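PDB 1FI2: oxalate oxidase from Hordeum vulgare, which catalyses the manganese-dependent oxidation of oxalate by dioxygen to carbon dioxide and hydrogen peroxide, and also shows superoxide dismutase activity. Local coordinates for residues Thr84-His90 with Gly134-Phe140; Gly53-Leu59 with Met74-Ala80; Ile89-Ala93 with Ser152-Gln156; Met100-Leu104 with Gly143-Met149; Cys10-Leu14 with Pro65-Thr69. All blocks are in the same frame, centred on the assembly; numbering follows the deposited sequence.

Contact 1: residues Thr84-His90 with Gly134-Phe140; sequences TNPPHIH and GLMHFQF. With MN (manganese (II) ion), chain B.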
# COMPACT_ATOMS: atom_id res chain seq x y z
N THR A 84 0.29 35.23 -5.35
CA THR A 84 -0.16 33.90 -5.75
C THR A 84 0.81 32.80 -5.32
O THR A 84 2.01 33.03 -5.22
CB THR A 84 -0.34 33.88 -7.28
OG1 THR A 84 -0.87 32.62 -7.71
CG2 THR A 84 0.97 34.12 -8.01
N ASN A 85 0.27 31.65 -4.95
CA ASN A 85 1.01 30.38 -4.93
C ASN A 85 0.65 29.88 -6.33
O ASN A 85 -0.53 29.60 -6.57
CB ASN A 85 0.55 29.49 -3.80
CG ASN A 85 1.50 28.37 -3.43
OD1 ASN A 85 2.65 28.33 -3.88
ND2 ASN A 85 1.02 27.44 -2.61
N PRO A 86 1.56 30.00 -7.28
CA PRO A 86 1.30 29.72 -8.68
C PRO A 86 0.86 28.31 -8.99
O PRO A 86 1.02 27.42 -8.17
CB PRO A 86 2.62 30.06 -9.37
CG PRO A 86 3.66 29.94 -8.32
CD PRO A 86 2.98 30.36 -7.04
N PRO A 87 0.25 28.07 -10.14
CA PRO A 87 -0.15 26.73 -10.55
C PRO A 87 0.94 25.71 -10.25
O PRO A 87 1.99 25.79 -10.87
CB PRO A 87 -0.37 26.88 -12.05
CG PRO A 87 -0.87 28.29 -12.18
CD PRO A 87 -0.01 29.07 -11.21
N HIS A 88 0.73 24.75 -9.37
CA HIS A 88 1.75 23.77 -9.02
C HIS A 88 1.16 22.39 -8.80
O HIS A 88 -0.05 22.20 -8.85
CB HIS A 88 2.54 24.22 -7.78
CG HIS A 88 1.70 24.31 -6.54
ND1 HIS A 88 0.88 25.38 -6.28
CD2 HIS A 88 1.55 23.45 -5.50
CE1 HIS A 88 0.26 25.18 -5.12
NE2 HIS A 88 0.66 24.02 -4.64
N ILE A 89 2.01 21.38 -8.61
CA ILE A 89 1.63 19.99 -8.42
C ILE A 89 2.47 19.33 -7.32
O ILE A 89 3.67 19.58 -7.23
CB ILE A 89 1.80 19.17 -9.72
CG1 ILE A 89 0.68 19.49 -10.71
CG2 ILE A 89 1.83 17.66 -9.49
CD1 ILE A 89 1.08 19.54 -12.16
N HIS A 90 1.85 18.47 -6.52
CA HIS A 90 2.55 17.62 -5.56
C HIS A 90 2.54 16.21 -6.13
O HIS A 90 1.49 15.57 -6.20
CB HIS A 90 1.88 17.63 -4.18
CG HIS A 90 1.76 19.04 -3.67
ND1 HIS A 90 2.86 19.77 -3.27
CD2 HIS A 90 0.70 19.86 -3.55
CE1 HIS A 90 2.49 20.98 -2.92
NE2 HIS A 90 1.18 21.07 -3.08
N GLY A 134 -1.48 14.79 -7.20
CA GLY A 134 -0.94 15.07 -8.50
C GLY A 134 -1.63 16.01 -9.45
O GLY A 134 -1.20 16.15 -10.60
N LEU A 135 -2.70 16.68 -9.02
CA LEU A 135 -3.42 17.60 -9.90
C LEU A 135 -2.88 19.02 -9.79
O LEU A 135 -2.42 19.42 -8.73
CB LEU A 135 -4.92 17.57 -9.59
CG LEU A 135 -5.63 16.23 -9.76
CD1 LEU A 135 -7.11 16.35 -9.44
CD2 LEU A 135 -5.45 15.68 -11.17
N MET A 136 -2.96 19.77 -10.89
CA MET A 136 -2.51 21.16 -10.88
C MET A 136 -3.47 22.02 -10.06
O MET A 136 -4.69 21.82 -10.11
CB MET A 136 -2.38 21.67 -12.32
CG MET A 136 -1.59 22.97 -12.43
SD MET A 136 -1.53 23.67 -14.09
CE MET A 136 -0.81 22.31 -15.01
N HIS A 137 -2.93 22.96 -9.29
CA HIS A 137 -3.76 23.83 -8.46
C HIS A 137 -3.03 25.12 -8.12
O HIS A 137 -1.81 25.21 -8.32
CB HIS A 137 -4.20 23.10 -7.19
CG HIS A 137 -3.08 22.62 -6.32
ND1 HIS A 137 -2.23 21.61 -6.72
CD2 HIS A 137 -2.66 22.98 -5.08
CE1 HIS A 137 -1.35 21.37 -5.78
NE2 HIS A 137 -1.57 22.19 -4.76
N PHE A 138 -3.74 26.12 -7.63
CA PHE A 138 -3.14 27.41 -7.29
C PHE A 138 -3.99 28.15 -6.26
O PHE A 138 -5.13 27.77 -6.00
CB PHE A 138 -3.05 28.29 -8.54
CG PHE A 138 -4.39 28.65 -9.15
CD1 PHE A 138 -5.11 29.75 -8.71
CD2 PHE A 138 -4.92 27.88 -10.17
CE1 PHE A 138 -6.33 30.07 -9.26
CE2 PHE A 138 -6.15 28.20 -10.73
CZ PHE A 138 -6.86 29.29 -10.28
N GLN A 139 -3.42 29.21 -5.68
CA GLN A 139 -4.12 30.07 -4.74
C GLN A 139 -3.78 31.52 -5.11
O GLN A 139 -2.65 31.81 -5.51
CB GLN A 139 -3.82 29.84 -3.27
CG GLN A 139 -4.35 28.55 -2.67
CD GLN A 139 -3.34 27.42 -2.80
OE1 GLN A 139 -2.12 27.66 -2.78
NE2 GLN A 139 -3.81 26.19 -2.97
N PHE A 140 -4.75 32.42 -5.01
CA PHE A 140 -4.56 33.83 -5.36
C PHE A 140 -5.23 34.71 -4.31
O PHE A 140 -6.42 34.53 -4.04
CB PHE A 140 -5.12 34.06 -6.76
CG PHE A 140 -4.96 35.43 -7.34
CD1 PHE A 140 -3.75 35.85 -7.86
CD2 PHE A 140 -6.05 36.29 -7.43
CE1 PHE A 140 -3.61 37.11 -8.41
CE2 PHE A 140 -5.92 37.55 -7.98
CZ PHE A 140 -4.69 37.96 -8.47
MN MN B . -0.33 22.80 -3.00
O HOH W 1 -1.02 18.12 -6.63
O HOH W 2 -1.68 24.47 -2.37
O HOH W 3 1.39 23.62 -1.49

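Contact 2: residues Gly53-Leu59 with Met74-Ala80; sequences GSAVTEL and MNRVDFA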
# COMPACT_ATOMS: atom_id res chain seq x y z
N GLY A 53 4.83 36.89 -4.61
CA GLY A 53 3.97 37.62 -3.68
C GLY A 53 3.42 36.68 -2.60
O GLY A 53 2.44 36.98 -1.93
N SER A 54 4.07 35.54 -2.44
CA SER A 54 3.70 34.56 -1.43
C SER A 54 4.98 33.93 -0.88
O SER A 54 6.02 33.99 -1.53
CB SER A 54 2.78 33.47 -1.97
OG SER A 54 3.46 32.66 -2.92
N ALA A 55 4.89 33.35 0.31
CA ALA A 55 6.03 32.68 0.92
C ALA A 55 5.58 31.34 1.51
O ALA A 55 4.58 31.30 2.24
CB ALA A 55 6.66 33.54 1.99
N VAL A 56 6.31 30.29 1.19
CA VAL A 56 6.02 28.96 1.70
C VAL A 56 7.00 28.62 2.82
O VAL A 56 8.21 28.65 2.60
CB VAL A 56 6.12 27.87 0.62
CG1 VAL A 56 5.76 26.51 1.19
CG2 VAL A 56 5.24 28.18 -0.58
N THR A 57 6.47 28.34 4.00
CA THR A 57 7.29 27.89 5.13
C THR A 57 7.05 26.38 5.22
O THR A 57 5.95 25.95 5.55
CB THR A 57 6.93 28.58 6.44
OG1 THR A 57 7.12 30.00 6.31
CG2 THR A 57 7.81 28.10 7.59
N GLU A 58 8.05 25.60 4.82
CA GLU A 58 7.89 24.15 4.75
C GLU A 58 8.03 23.44 6.09
O GLU A 58 8.86 23.78 6.93
CB GLU A 58 8.90 23.56 3.76
CG GLU A 58 8.84 24.16 2.37
CD GLU A 58 9.44 23.26 1.31
OE1 GLU A 58 8.67 22.60 0.57
OE2 GLU A 58 10.68 23.22 1.19
N LEU A 59 7.25 22.37 6.24
CA LEU A 59 7.35 21.53 7.43
C LEU A 59 7.28 20.06 7.03
O LEU A 59 6.50 19.26 7.54
CB LEU A 59 6.32 21.90 8.49
CG LEU A 59 6.68 21.56 9.93
CD1 LEU A 59 7.98 22.21 10.36
CD2 LEU A 59 5.56 21.97 10.88
N MET A 74 3.29 19.07 6.90
CA MET A 74 2.51 20.29 6.75
C MET A 74 3.33 21.40 6.09
O MET A 74 4.52 21.28 5.85
CB MET A 74 2.07 20.86 8.10
CG MET A 74 1.06 20.06 8.90
SD MET A 74 0.91 20.67 10.59
CE MET A 74 -0.35 21.91 10.40
N ASN A 75 2.65 22.52 5.85
CA ASN A 75 3.35 23.75 5.49
C ASN A 75 2.41 24.94 5.70
O ASN A 75 1.20 24.76 5.81
CB ASN A 75 3.94 23.73 4.10
CG ASN A 75 3.10 23.89 2.87
OD1 ASN A 75 3.48 23.37 1.81
ND2 ASN A 75 1.99 24.61 2.92
N ARG A 76 3.00 26.12 5.77
CA ARG A 76 2.24 27.36 5.91
C ARG A 76 2.53 28.24 4.70
O ARG A 76 3.64 28.18 4.15
CB ARG A 76 2.64 28.08 7.20
CG ARG A 76 2.17 29.52 7.29
CD ARG A 76 2.60 30.16 8.61
NE ARG A 76 2.16 31.55 8.65
CZ ARG A 76 1.75 32.23 9.71
NH1 ARG A 76 1.68 31.66 10.90
NH2 ARG A 76 1.38 33.50 9.57
N VAL A 77 1.52 28.91 4.14
CA VAL A 77 1.75 29.82 3.02
C VAL A 77 1.14 31.18 3.36
O VAL A 77 -0.02 31.27 3.74
CB VAL A 77 1.20 29.34 1.67
CG1 VAL A 77 1.67 30.25 0.54
CG2 VAL A 77 1.61 27.90 1.35
N ASP A 78 1.96 32.23 3.26
CA ASP A 78 1.52 33.60 3.52
C ASP A 78 1.47 34.36 2.20
O ASP A 78 2.28 34.11 1.31
CB ASP A 78 2.46 34.31 4.49
CG ASP A 78 2.38 33.72 5.89
OD1 ASP A 78 1.44 34.07 6.63
OD2 ASP A 78 3.26 32.90 6.24
N PHE A 79 0.48 35.23 2.04
CA PHE A 79 0.27 35.94 0.79
C PHE A 79 0.08 37.45 0.93
O PHE A 79 -0.85 37.89 1.61
CB PHE A 79 -1.00 35.43 0.09
CG PHE A 79 -1.18 33.99 -0.21
CD1 PHE A 79 -1.00 33.50 -1.50
CD2 PHE A 79 -1.57 33.09 0.78
CE1 PHE A 79 -1.18 32.16 -1.78
CE2 PHE A 79 -1.74 31.75 0.51
CZ PHE A 79 -1.55 31.28 -0.77
N ALA A 80 0.86 38.22 0.18
CA ALA A 80 0.64 39.68 0.12
C ALA A 80 -0.60 39.88 -0.74
O ALA A 80 -0.98 38.97 -1.48
CB ALA A 80 1.84 40.36 -0.53
O HOH W 4 5.08 31.26 5.03
O HOH W 5 6.15 22.82 2.11

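Contact 3: residues Ile89-Ala93 with Ser152-Gln156; sequences IHPRA and SFNSQ. With MN (manganese (II) ion), chain B.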
# COMPACT_ATOMS: atom_id res chain seq x y z
N ILE A 89 2.01 21.38 -8.61
CA ILE A 89 1.63 19.99 -8.42
C ILE A 89 2.47 19.33 -7.32
O ILE A 89 3.67 19.58 -7.23
CB ILE A 89 1.80 19.17 -9.72
CG1 ILE A 89 0.68 19.49 -10.71
CG2 ILE A 89 1.83 17.66 -9.49
CD1 ILE A 89 1.08 19.54 -12.16
N HIS A 90 1.85 18.47 -6.52
CA HIS A 90 2.55 17.62 -5.56
C HIS A 90 2.54 16.21 -6.13
O HIS A 90 1.49 15.57 -6.20
CB HIS A 90 1.88 17.63 -4.18
CG HIS A 90 1.76 19.04 -3.67
ND1 HIS A 90 2.86 19.77 -3.27
CD2 HIS A 90 0.70 19.86 -3.55
CE1 HIS A 90 2.49 20.98 -2.92
NE2 HIS A 90 1.18 21.07 -3.08
N PRO A 91 3.70 15.71 -6.55
CA PRO A 91 3.81 14.41 -7.17
C PRO A 91 3.45 13.23 -6.29
O PRO A 91 3.16 12.17 -6.84
CB PRO A 91 5.27 14.31 -7.60
CG PRO A 91 6.00 15.37 -6.88
CD PRO A 91 4.99 16.43 -6.53
N ARG A 92 3.60 13.35 -4.97
CA ARG A 92 3.41 12.18 -4.11
C ARG A 92 2.41 12.37 -2.98
O ARG A 92 2.49 11.63 -1.98
CB ARG A 92 4.79 11.77 -3.55
CG ARG A 92 5.73 11.16 -4.59
CD ARG A 92 7.11 10.89 -4.03
NE ARG A 92 7.76 12.07 -3.50
CZ ARG A 92 8.49 12.97 -4.12
NH1 ARG A 92 8.75 12.91 -5.42
NH2 ARG A 92 8.99 13.97 -3.40
N ALA A 93 1.41 13.24 -3.15
CA ALA A 93 0.43 13.40 -2.08
C ALA A 93 -0.80 14.24 -2.40
O ALA A 93 -0.78 15.15 -3.21
CB ALA A 93 1.11 14.07 -0.88
N SER A 152 -1.99 20.34 5.24
CA SER A 152 -1.40 19.07 5.60
C SER A 152 -1.35 18.20 4.34
O SER A 152 -2.10 18.42 3.40
CB SER A 152 -2.17 18.34 6.69
OG SER A 152 -2.20 19.08 7.89
N PHE A 153 -0.43 17.24 4.34
CA PHE A 153 -0.26 16.34 3.22
C PHE A 153 -0.23 14.89 3.73
O PHE A 153 0.17 14.64 4.86
CB PHE A 153 1.05 16.56 2.46
CG PHE A 153 1.23 17.93 1.89
CD1 PHE A 153 1.84 18.93 2.63
CD2 PHE A 153 0.79 18.23 0.61
CE1 PHE A 153 2.00 20.20 2.11
CE2 PHE A 153 0.94 19.50 0.09
CZ PHE A 153 1.56 20.48 0.83
N ASN A 154 -0.49 13.97 2.81
CA ASN A 154 -0.45 12.56 3.18
C ASN A 154 0.85 11.90 2.73
O ASN A 154 0.91 10.75 2.31
CB ASN A 154 -1.68 11.83 2.68
CG ASN A 154 -1.92 11.58 1.23
OD1 ASN A 154 -1.56 12.37 0.37
ND2 ASN A 154 -2.58 10.45 0.98
N SER A 155 1.93 12.64 2.92
CA SER A 155 3.28 12.22 2.66
C SER A 155 4.23 13.05 3.53
O SER A 155 3.95 14.21 3.83
CB SER A 155 3.69 12.40 1.19
OG SER A 155 5.05 12.02 1.03
N GLN A 156 5.35 12.45 3.90
CA GLN A 156 6.39 13.15 4.65
C GLN A 156 7.19 14.06 3.72
O GLN A 156 7.93 14.94 4.16
CB GLN A 156 7.34 12.16 5.33
CG GLN A 156 8.20 11.35 4.37
CD GLN A 156 9.10 10.36 5.07
OE1 GLN A 156 8.63 9.60 5.91
NE2 GLN A 156 10.38 10.35 4.72
MN MN B . -0.33 22.80 -3.00
O HOH W 6 1.63 9.58 -0.12
O HOH W 7 6.95 11.10 -0.92
O HOH W 3 1.39 23.62 -1.49
O HOH W 2 -1.68 24.47 -2.37

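Contact 4: residues Met100-Leu104 with Gly143-Met149; sequences MKGEL and GKTEAYM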
# COMPACT_ATOMS: atom_id res chain seq x y z
N MET A 100 -6.54 30.54 7.26
CA MET A 100 -6.55 31.09 8.61
C MET A 100 -6.96 32.56 8.65
O MET A 100 -7.62 32.99 9.60
CB MET A 100 -5.19 30.89 9.27
CG MET A 100 -4.83 29.45 9.55
SD MET A 100 -6.08 28.50 10.42
CE MET A 100 -6.83 29.70 11.52
N LYS A 101 -6.55 33.32 7.64
CA LYS A 101 -6.93 34.73 7.58
C LYS A 101 -6.94 35.19 6.12
O LYS A 101 -6.20 34.65 5.30
CB LYS A 101 -6.00 35.58 8.43
CG LYS A 101 -4.73 36.10 7.80
CD LYS A 101 -3.88 36.87 8.81
CE LYS A 101 -4.54 38.13 9.31
NZ LYS A 101 -4.59 39.22 8.31
N GLY A 102 -7.79 36.16 5.81
CA GLY A 102 -7.86 36.71 4.47
C GLY A 102 -8.81 35.96 3.56
O GLY A 102 -9.65 35.16 3.98
N GLU A 103 -8.76 36.31 2.27
CA GLU A 103 -9.62 35.76 1.24
C GLU A 103 -8.79 35.20 0.09
O GLU A 103 -8.11 35.96 -0.60
CB GLU A 103 -10.56 36.84 0.70
CG GLU A 103 -11.39 37.57 1.74
CD GLU A 103 -12.25 38.68 1.17
OE1 GLU A 103 -13.45 38.43 0.97
OE2 GLU A 103 -11.72 39.79 0.94
N LEU A 104 -8.83 33.88 -0.10
CA LEU A 104 -8.05 33.27 -1.16
C LEU A 104 -8.88 32.57 -2.23
O LEU A 104 -9.69 31.69 -1.92
CB LEU A 104 -7.09 32.21 -0.58
CG LEU A 104 -5.94 32.64 0.32
CD1 LEU A 104 -5.24 31.41 0.89
CD2 LEU A 104 -4.93 33.49 -0.44
N GLY A 143 -8.13 39.48 -1.49
CA GLY A 143 -8.49 40.45 -0.47
C GLY A 143 -7.50 41.62 -0.46
O GLY A 143 -6.52 41.62 -1.21
N LYS A 144 -7.76 42.60 0.40
CA LYS A 144 -6.89 43.76 0.50
C LYS A 144 -5.87 43.61 1.62
O LYS A 144 -5.01 44.47 1.81
CB LYS A 144 -7.68 45.04 0.74
CG LYS A 144 -8.79 45.36 -0.24
CD LYS A 144 -9.04 46.87 -0.27
CE LYS A 144 -10.49 47.21 -0.56
NZ LYS A 144 -10.64 48.57 -1.15
N THR A 145 -6.00 42.55 2.41
CA THR A 145 -5.11 42.28 3.53
C THR A 145 -4.25 41.05 3.24
O THR A 145 -4.52 40.29 2.32
CB THR A 145 -5.89 41.98 4.83
OG1 THR A 145 -6.70 40.81 4.63
CG2 THR A 145 -6.78 43.14 5.24
N GLU A 146 -3.23 40.88 4.06
CA GLU A 146 -2.35 39.71 3.93
C GLU A 146 -3.16 38.47 4.29
O GLU A 146 -3.96 38.52 5.23
CB GLU A 146 -1.17 39.88 4.88
CG GLU A 146 -0.16 38.75 4.91
CD GLU A 146 0.86 38.99 6.01
OE1 GLU A 146 0.44 39.40 7.11
OE2 GLU A 146 2.06 38.75 5.76
N ALA A 147 -2.99 37.38 3.55
CA ALA A 147 -3.74 36.16 3.84
C ALA A 147 -2.79 35.03 4.21
O ALA A 147 -1.61 35.11 3.89
CB ALA A 147 -4.60 35.76 2.65
N TYR A 148 -3.30 34.02 4.93
CA TYR A 148 -2.43 32.87 5.22
C TYR A 148 -3.26 31.61 5.41
O TYR A 148 -4.43 31.66 5.78
CB TYR A 148 -1.48 33.14 6.36
CG TYR A 148 -1.79 32.80 7.78
CD1 TYR A 148 -1.53 31.54 8.30
CD2 TYR A 148 -2.33 33.74 8.65
CE1 TYR A 148 -1.80 31.22 9.62
CE2 TYR A 148 -2.61 33.45 9.97
CZ TYR A 148 -2.34 32.18 10.45
OH TYR A 148 -2.62 31.88 11.76
N MET A 149 -2.65 30.49 5.05
CA MET A 149 -3.27 29.18 5.18
C MET A 149 -2.26 28.17 5.72
O MET A 149 -1.05 28.39 5.62
CB MET A 149 -3.78 28.68 3.83
CG MET A 149 -2.69 28.54 2.78
SD MET A 149 -3.28 28.00 1.17
CE MET A 149 -1.73 27.52 0.39
O HOH W 8 -6.93 38.59 1.99
O HOH W 9 -10.00 41.67 2.32

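Contact 5: residues Cys10-Leu14 with Pro65-Thr69; sequences CVADL and PGTNT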
# COMPACT_ATOMS: atom_id res chain seq x y z
N CYS A 10 10.67 6.85 14.39
CA CYS A 10 11.90 6.67 13.61
C CYS A 10 12.34 8.04 13.11
O CYS A 10 12.12 8.40 11.95
CB CYS A 10 11.61 5.72 12.46
SG CYS A 10 12.91 4.59 11.93
N VAL A 11 12.86 8.87 14.03
CA VAL A 11 13.24 10.23 13.68
C VAL A 11 14.33 10.22 12.61
O VAL A 11 15.34 9.55 12.77
CB VAL A 11 13.70 11.03 14.90
CG1 VAL A 11 13.89 12.51 14.57
CG2 VAL A 11 12.69 10.88 16.04
N ALA A 12 14.13 11.00 11.56
CA ALA A 12 15.07 11.04 10.45
C ALA A 12 16.47 11.51 10.84
O ALA A 12 16.63 12.51 11.55
CB ALA A 12 14.54 11.98 9.36
N ASP A 13 17.47 10.79 10.37
CA ASP A 13 18.87 11.17 10.59
C ASP A 13 19.22 11.98 9.34
O ASP A 13 19.33 11.40 8.26
CB ASP A 13 19.78 9.97 10.77
CG ASP A 13 21.26 10.29 10.87
OD1 ASP A 13 22.06 9.34 11.01
OD2 ASP A 13 21.63 11.48 10.79
N LEU A 14 19.34 13.29 9.49
CA LEU A 14 19.58 14.16 8.34
C LEU A 14 21.03 14.55 8.12
O LEU A 14 21.28 15.42 7.27
CB LEU A 14 18.73 15.43 8.47
CG LEU A 14 17.21 15.23 8.47
CD1 LEU A 14 16.50 16.54 8.76
CD2 LEU A 14 16.74 14.65 7.14
N PRO A 65 11.99 16.31 11.26
CA PRO A 65 12.45 14.94 11.14
C PRO A 65 11.61 13.91 11.86
O PRO A 65 11.60 12.74 11.44
CB PRO A 65 13.89 14.94 11.61
CG PRO A 65 14.12 16.25 12.26
CD PRO A 65 13.04 17.19 11.81
N GLY A 66 10.84 14.27 12.87
CA GLY A 66 9.96 13.36 13.58
C GLY A 66 8.80 12.84 12.74
O GLY A 66 8.17 11.85 13.13
N THR A 67 8.53 13.42 11.58
CA THR A 67 7.50 12.93 10.67
C THR A 67 7.96 11.70 9.89
O THR A 67 7.12 11.00 9.31
CB THR A 67 7.06 13.99 9.64
OG1 THR A 67 8.17 14.38 8.82
CG2 THR A 67 6.51 15.22 10.34
N ASN A 68 9.26 11.43 9.84
CA ASN A 68 9.77 10.28 9.10
C ASN A 68 9.00 9.02 9.44
O ASN A 68 8.80 8.67 10.60
CB ASN A 68 11.26 10.11 9.40
CG ASN A 68 11.99 9.17 8.47
OD1 ASN A 68 11.80 9.20 7.25
ND2 ASN A 68 12.85 8.32 9.03
N THR A 69 8.56 8.29 8.43
CA THR A 69 7.80 7.07 8.44
C THR A 69 6.33 7.21 8.84
O THR A 69 5.59 6.23 8.70
CB THR A 69 8.36 5.91 9.30
OG1 THR A 69 8.12 6.19 10.69
CG2 THR A 69 9.83 5.64 9.06
O HOH W 10 9.28 9.27 13.44

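Contact 1: residues Thr84-His90 with Gly134-Phe140
Residues 84-86 and 137-140 run antiparallel, their short axes 4.7 Å apart and their directions 166° from each other. Asn-85 pairs with Gln-139 and His-88 with His-137, both as hydrogen-bonded pairs; the register slips by one residue between them, which defines a beta bulge near Pro-87. The side chains of both pairs lie on the face that carries the manganese. Two donors of the first strand, Thr-84 OG1 and Asn-85 N, meet Gln-139 O from opposite faces of its carbonyl plane. The Asn-85 and Gln-139 side chains lie alongside each other, and Asn-85 ND2 donates to Gln-139 OE1 at 3.2 Å; Asn-85 is an oxalate-binding residue. His-137 CG sits between its backbone N and carbonyl carbon (chi1 59°), which brings the ring beside that of His-88, the pair being oblique with planes at 55°. His-88 NE2, His-90 NE2 and His-137 NE2 bind manganese at 2.3, 2.3 and 2.2 Å, joined by Glu-95 and two waters. The far nitrogens fix ring rotation: His-88 ND1 donates to Pro-86 O at 2.8 Å, in its ring plane, and His-137 ND1 to Leu-135 O at 3.0 Å. Ile-89 CG1 rests on Met-136 CA at 3.6 Å, while CG2 meets Gly-134 O. With CG1, CG2 and CD1 gone, an alanine here is likely to leave a gap against Met-136 and Gly-134. Both strands lie inside a five-stranded sheet, with strand 161-162 bonded beyond 84-89 and strand 103-109 beyond 137-141, while strands 73-79 and 147-153 of the facing sheet pack on Asn-85 and Gln-139.

Contact 2: residues Gly53-Leu59 with Met74-Ala80
Backbone bonds supply the strongest polar links between Gly-53-Leu-59 and Met-74-Ala-80: Thr-57 N donates to Arg-76 O at 2.8 Å, and Ala-55 N to Asp-78 O at 2.9 Å with the donor in the carbonyl plane. Each is answered by a return bond, from Arg-76 N to Thr-57 O and from Asp-78 N to Ala-55 O. On the face bearing these residues, water 4 donates to Ala-55 O and Asp-78 OD2 and accepts from Thr-57 OG1, tying side chains of both strands together. Arg-76 grips the Asp-78 carboxylate side-on, NE to OD2 and NH2 to OD1, each at 3.0 Å; Asp-78 OD2 also accepts from Gly-46 N, and Arg-76 makes a cation-pi contact with Tyr-148. The ladder is unbroken from Ser-54/Phe-79 to Leu-59/Met-74, though its Leu-59 N to Met-74 O bond is weak; with the strands at 165°, it forms the antiparallel border of one sheet of the cupin jelly-roll barrel, 54-59 being its outermost strand within the chain. The other face looks into the barrel interior, toward the manganese. There Asn-75, an oxalate-binding residue, has CG between its backbone N and carbonyl carbon (chi1 77°), which brings OD1 to 3.9 Å from Val-56 CG1; water 5 joins OD1 to Glu-58 OE1. Val-56 CG2 and Val-77 CG2 touch at 4.1 Å, and Ser-54 CB lies 3.8 Å from Phe-79 CD1, whose ring reaches Asn-85.

Contact 3: residues Ile89-Ala93 with Ser152-Gln156
Phe-153 meets both His-90, with its ring, and Ala-93, with its CB; it and Ala-93 are the residues most deeply engaged between the segments. The Phe-153 ring turns its edge to the face of His-90, a T-shaped pair with centroids 4.8 Å apart and planes at 67°. CE2 stands over the middle of the imidazole, 3.5 Å from His-90 NE2, the atom that binds manganese. Phe-153 CG is anti to its carbonyl carbon (chi1 -59°), a setting that carries the ring over His-90 while CB stays 4.2 Å from Ala-93 CB. That small methyl fits among three neighbours: Phe-153 CB, Ser-155 CB at 3.7 Å and Asn-154 OD1 at 3.4 Å. Asn-154 OD1 also accepts from Thr-94 N. No direct hydrogen bond joins the segments; water 7 accepts from Arg-92 NE and donates to Ser-155, whose OG is also hydrogen-bonded to Asp-2, while Arg-92 also forms a salt bridge with Asp-8 of a fourth subunit. His-90 lies at the head of the type I turn ending at Ala-93, its ND1 held by Gly-159 O. With one nitrogen on the metal and the other on a carbonyl, this imidazole is probably restrained from tilting; the phenylalanine gives it a hydrocarbon neighbour, and its edge is also turned to water 3 on the manganese.

Contact 4: residues Met100-Leu104 with Gly143-Met149
Tyr-148 O is gripped by two successive backbone amides: Met-100 N at 2.8 Å and Lys-101 N at 3.3 Å. Tyr-148 N returns a bond to Lys-101 O at 3.0 Å. Because Met-100 and Lys-101 both stand opposite one residue, the arrangement is a classic beta bulge. The extra residue brings Met-100 over the tyrosine: its CB lies 3.5 Å from the ring centroid, 20° off the normal, a CH-pi contact over one face, and CG follows above CE1. Lys-101 approaches the same ring at its rim, with CD 3.5 Å from Tyr-148 CD2 and in the plane of the ring. Beyond CG the lysine chain bends at two successive bonds (chi3 -64°, chi4 -72°), turning NZ back to donate to Glu-146 O at 3.2 Å. Gly-102 CA lies 3.9 Å from Ala-147 CB, and a CB on the glycine would collide with that methyl. Leu-104 CD2 then packs on Ala-147 CB at 3.8 Å, and its CD1 touches Met-149 SD. At the outer end two waters bridge the segments: water 8 accepts from Glu-103 N and donates to Thr-145 O, and water 9 links Glu-103 OE2 to Lys-144 N. Glu-103 OE1 forms a salt bridge with Arg-124, and Met-100 of a third subunit packs on both Met-100 and Tyr-148. The bulge and the glycine corner lie where the chain leaves strand 95-101 of one sheet for strand 103-109 of the other, a sheet-to-sheet crossing of the cupin jelly roll.

Contact 5: residues Cys10-Leu14 with Pro65-Thr69
Asn-68 spans the gap to Cys-10-Leu-14, where the N-terminal extension of this germin subunit crosses the loop leading into strand 73-79 of the jelly roll. Its CB lies 3.2 Å from Cys-10 O and also rests against Ala-12. CG, anti to the backbone N (chi1 -166°), continues past the Ala-12 methyl and presents the amide to the extension. At the tip ND2 donates to Cys-10 O at 3.0 Å with an N-H...O angle of 149°, the oxygen near the amide plane; the same nitrogen also bonds to His-24 O, while OD1 accepts from Gln-156. A leucine in place of Asn-68 would probably leave Cys-10 O and His-24 O without this donor and lose the bond with Gln-156. The 3-10 segment 65-67 supplies the second link. Pro-65 O takes Ala-12 N at 3.1 Å in an almost linear bond (179°), although the donor sits well above the carbonyl plane, and it also accepts from Asn-68 N on the opposite face. Pro-65 CB packs against three side chains: Val-11 CG1 and Ala-12 CB, each at 3.8 Å, and the more distant Leu-14 CD1. The Cys-10 sulfur is tied to Cys-26 by a disulfide, and Cys-10 CB touches Thr-69 CG2. Beside these, water 10 accepts from Cys-10 N and donates to both Gly-66 O and Asn-68 O.

In the fold
Contacts 1 to 4 belong to the cupin jelly roll, while contact 5 ties the N-terminal extension to it, its centre about 27 Å from that of contact 1. Contact 2 borders one sheet; strand 147-153, used by contacts 3 and 4, bonds to its strand 73-79. Contact 1 lies in the facing sheet, which contact 4 reaches through strand 103-109. Along the chain the segments of contacts 5 and 2 alternate, as do those of 1 and 4; contact 4 is nested within contact 3. Contacts 1 and 3 share His-90, and Gln-156 joins contacts 3 and 5. The manganese lies between the sheets, with three ligands from 88-95 and His-137 from a strand distant in sequence.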